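Local coordinates for protein spectinomycin 9-adenylyltransferase (Enterococcus faecalis, PDB 6SXJ) that transfers the adenylyl group of ATP to the 9-hydroxyl of spectinomycin and so makes bacteria resistant to that antibiotic, though not to streptomycin, at residues 98-103 with 163-168. Numbering follows the deposited sequence.
Sequences WNHPPK and RRAIMD
His100 and Arg164 run past each other in opposite directions, their planes 82° apart, which sets a ring edge against a guanidinium face. His100 CD2 sits over the centre of the guanidinium, 3.6 Å from Arg164 CZ, and Arg164 NH1 lies in the plane of the imidazole at its edge. Arg164 reaches this place because its chain, with CG anti to the backbone N (chi1 -174°), bends at chi2 and chi3; its CG methylene also packs against the ring, 3.9 Å from His100 NE2. On the other side of NE2 from CD2, His100 CE1 lies 3.7 Å from Ala165 CB. So small a side chain suits a site where the ring comes close to the helix.

The loop is shaped by a cis peptide bond before Pro101, whose CB lies over one imidazole face. An imidazole suits its place by offering a C-H edge to the guanidinium while ND1 hydrogen-bonds Thr131; a long, flexible arginine can lay a flat face there and still bring NH2 to a salt bridge with Asp161 OD2. Asp161 OD1 accepts a hydrogen bond from Trp98 NE1. The contact thus joins a loop of the nucleotidyltransferase domain to helix 159-173 of the C-terminal domain. No hydrogen bond links the two segments directly; they meet by van der Waals contact, outside polar partners helping to hold both groups. Arg164 and Asp168 would probably have offsetting effects on His100, whose protonation remains open.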
ATOM      1  N   TRP A  98      16.810  10.696  -7.953  1.00 71.46           N
ATOM      2  CA  TRP A  98      16.183   9.639  -7.170  1.00 73.44           C
ATOM      3  C   TRP A  98      17.014   9.341  -5.928  1.00 73.82           C
ATOM      4  O   TRP A  98      18.245   9.254  -5.987  1.00 73.26           O
ATOM      5  CB  TRP A  98      16.018   8.366  -7.995  1.00 68.84           C
ATOM      6  CG  TRP A  98      15.544   7.219  -7.152  1.00 74.71           C
ATOM      7  CD1 TRP A  98      16.264   6.125  -6.776  1.00 74.13           C
ATOM      8  CD2 TRP A  98      14.251   7.071  -6.554  1.00 74.67           C
ATOM      9  NE1 TRP A  98      15.499   5.299  -5.991  1.00 74.92           N
ATOM     10  CE2 TRP A  98      14.258   5.862  -5.834  1.00 76.54           C
ATOM     11  CE3 TRP A  98      13.086   7.846  -6.554  1.00 71.03           C
ATOM     12  CZ2 TRP A  98      13.140   5.397  -5.139  1.00 70.60           C
ATOM     13  CZ3 TRP A  98      11.980   7.386  -5.858  1.00 67.76           C
ATOM     14  CH2 TRP A  98      12.017   6.174  -5.159  1.00 62.60           C
ATOM     15  N   ASN A  99      16.335   9.192  -4.792  1.00 71.52           N
ATOM     16  CA  ASN A  99      17.014   8.896  -3.534  1.00 69.79           C
ATOM     17  C   ASN A  99      16.118   8.011  -2.686  1.00 70.48           C
ATOM     18  O   ASN A  99      14.979   8.385  -2.390  1.00 72.17           O
ATOM     19  CB  ASN A  99      17.360  10.179  -2.774  1.00 77.45           C
ATOM     20  CG  ASN A  99      17.913   9.901  -1.384  1.00 81.81           C
ATOM     21  OD1 ASN A  99      17.166   9.825  -0.407  1.00 79.57           O
ATOM     22  ND2 ASN A  99      19.229   9.744  -1.294  1.00 73.55           N
ATOM     23  N   HIS A 100      16.630   6.854  -2.292  1.00 65.98           N
ATOM     24  CA  HIS A 100      15.903   5.996  -1.365  1.00 65.35           C
ATOM     25  C   HIS A 100      16.359   6.273   0.064  1.00 78.22           C
ATOM     26  O   HIS A 100      17.570   6.288   0.329  1.00 63.34           O
ATOM     27  CB  HIS A 100      16.126   4.532  -1.700  1.00 70.17           C
ATOM     28  CG  HIS A 100      15.490   3.594  -0.725  1.00 72.52           C
ATOM     29  ND1 HIS A 100      14.138   3.325  -0.722  1.00 66.48           N
ATOM     30  CD2 HIS A 100      16.019   2.871   0.289  1.00 71.72           C
ATOM     31  CE1 HIS A 100      13.864   2.473   0.247  1.00 71.10           C
ATOM     32  NE2 HIS A 100      14.988   2.180   0.875  1.00 65.65           N
ATOM     33  N   PRO A 101      15.436   6.495   1.016  1.00 75.32           N
ATOM     34  CA  PRO A 101      13.972   6.478   0.866  1.00 62.31           C
ATOM     35  C   PRO A 101      13.413   7.791   0.314  1.00 68.60           C
ATOM     36  O   PRO A 101      13.993   8.842   0.564  1.00 58.44           O
ATOM     37  CB  PRO A 101      13.483   6.229   2.294  1.00 63.43           C
ATOM     38  CG  PRO A 101      14.523   6.865   3.158  1.00 66.56           C
ATOM     39  CD  PRO A 101      15.842   6.821   2.395  1.00 62.71           C
ATOM     40  N   PRO A 102      12.309   7.732  -0.429  1.00 61.45           N
ATOM     41  CA  PRO A 102      11.810   8.938  -1.097  1.00 59.99           C
ATOM     42  C   PRO A 102      10.951   9.801  -0.182  1.00 56.60           C
ATOM     43  O   PRO A 102      10.470   9.375   0.868  1.00 56.13           O
ATOM     44  CB  PRO A 102      10.986   8.380  -2.265  1.00 58.76           C
ATOM     45  CG  PRO A 102      10.507   7.042  -1.773  1.00 58.83           C
ATOM     46  CD  PRO A 102      11.532   6.529  -0.790  1.00 59.37           C
ATOM     47  N   LYS A 103      10.770  11.046  -0.616  1.00 53.13           N
ATOM     48  CA  LYS A 103       9.941  11.991   0.111  1.00 53.51           C
ATOM     49  C   LYS A 103       8.467  11.817  -0.245  1.00 53.43           C
ATOM     50  O   LYS A 103       8.103  11.636  -1.411  1.00 56.50           O
ATOM     51  CB  LYS A 103      10.392  13.421  -0.187  1.00 70.47           C
ATOM     52  CG  LYS A 103      11.742  13.813   0.448  1.00 62.97           C
ATOM     53  CD  LYS A 103      12.322  15.050  -0.247  1.00 73.98           C
ATOM     54  CE  LYS A 103      13.849  15.057  -0.249  1.00 77.07           C
ATOM     55  NZ  LYS A 103      14.412  15.531  -1.555  1.00 79.49           N
ATOM     56  N   ARG A 163      14.919  -3.585  -3.466  1.00 75.81           N
ATOM     57  CA  ARG A 163      15.410  -4.602  -2.553  1.00 73.09           C
ATOM     58  C   ARG A 163      15.723  -4.016  -1.181  1.00 65.36           C
ATOM     59  O   ARG A 163      15.306  -4.541  -0.142  1.00 59.56           O
ATOM     60  CB  ARG A 163      16.648  -5.239  -3.163  1.00 80.08           C
ATOM     61  CG  ARG A 163      16.410  -6.007  -4.470  1.00 85.55           C
ATOM     62  CD  ARG A 163      17.437  -7.157  -4.605  1.00 99.01           C
ATOM     63  NE  ARG A 163      17.042  -8.080  -5.657  1.00 97.39           N
ATOM     64  CZ  ARG A 163      17.892  -8.771  -6.394  1.00101.78           C
ATOM     65  NH1 ARG A 163      19.190  -8.630  -6.183  1.00119.98           N
ATOM     66  NH2 ARG A 163      17.442  -9.563  -7.357  1.00 94.65           N
ATOM     67  N   ARG A 164      16.532  -2.979  -1.151  1.00 65.57           N
ATOM     68  CA  ARG A 164      16.752  -2.327   0.119  1.00 68.97           C
ATOM     69  C   ARG A 164      15.447  -2.005   0.815  1.00 74.85           C
ATOM     70  O   ARG A 164      15.400  -1.985   2.048  1.00 71.30           O
ATOM     71  CB  ARG A 164      17.528  -1.043  -0.101  1.00 70.85           C
ATOM     72  CG  ARG A 164      17.961  -0.322   1.180  1.00 77.31           C
ATOM     73  CD  ARG A 164      19.390   0.288   1.084  1.00 83.59           C
ATOM     74  NE  ARG A 164      19.537   1.129  -0.094  1.00 87.19           N
ATOM     75  CZ  ARG A 164      19.596   2.452  -0.048  1.00 80.84           C
ATOM     76  NH1 ARG A 164      19.542   3.075   1.119  1.00 74.12           N
ATOM     77  NH2 ARG A 164      19.705   3.144  -1.169  1.00 81.72           N
ATOM     78  N   ALA A 165      14.409  -1.649   0.048  1.00 70.93           N
ATOM     79  CA  ALA A 165      13.116  -1.303   0.629  1.00 65.70           C
ATOM     80  C   ALA A 165      12.472  -2.513   1.298  1.00 62.02           C
ATOM     81  O   ALA A 165      12.038  -2.442   2.454  1.00 58.46           O
ATOM     82  CB  ALA A 165      12.208  -0.736  -0.465  1.00 70.92           C
ATOM     83  N   ILE A 166      12.399  -3.636   0.580  1.00 65.07           N
ATOM     84  CA  ILE A 166      11.734  -4.817   1.126  1.00 64.17           C
ATOM     85  C   ILE A 166      12.445  -5.308   2.382  1.00 75.56           C
ATOM     86  O   ILE A 166      11.804  -5.647   3.384  1.00 75.63           O
ATOM     87  CB  ILE A 166      11.654  -5.920   0.056  1.00 65.06           C
ATOM     88  CG1 ILE A 166      10.567  -5.592  -0.970  1.00 64.59           C
ATOM     89  CG2 ILE A 166      11.395  -7.277   0.713  1.00 68.63           C
ATOM     90  CD1 ILE A 166      10.532  -6.531  -2.151  1.00 62.83           C
ATOM     91  N   MET A 167      13.779  -5.366   2.352  1.00 64.99           N
ATOM     92  CA  MET A 167      14.510  -5.906   3.492  1.00 68.33           C
ATOM     93  C   MET A 167      14.337  -5.030   4.725  1.00 69.20           C
ATOM     94  O   MET A 167      14.145  -5.533   5.839  1.00 64.52           O
ATOM     95  CB  MET A 167      15.991  -6.032   3.150  1.00 65.35           C
ATOM     96  CG  MET A 167      16.309  -6.806   1.889  1.00 65.43           C
ATOM     97  SD  MET A 167      15.332  -8.296   1.664  1.00 91.75           S
ATOM     98  CE  MET A 167      15.840  -9.286   3.052  1.00 64.04           C
ATOM     99  N   ASP A 168      14.409  -3.715   4.554  1.00 68.33           N
ATOM    100  CA  ASP A 168      14.269  -2.833   5.706  1.00 71.18           C
ATOM    101  C   ASP A 168      12.874  -2.951   6.321  1.00 70.45           C
ATOM    102  O   ASP A 168      12.724  -2.913   7.548  1.00 75.89           O
ATOM    103  CB  ASP A 168      14.563  -1.390   5.297  1.00 75.71           C
ATOM    104  CG  ASP A 168      16.049  -1.094   5.178  1.00 79.66           C
ATOM    105  OD1 ASP A 168      16.847  -2.013   5.416  1.00 76.85           O
ATOM    106  OD2 ASP A 168      16.415   0.058   4.845  1.00 84.09           O
TER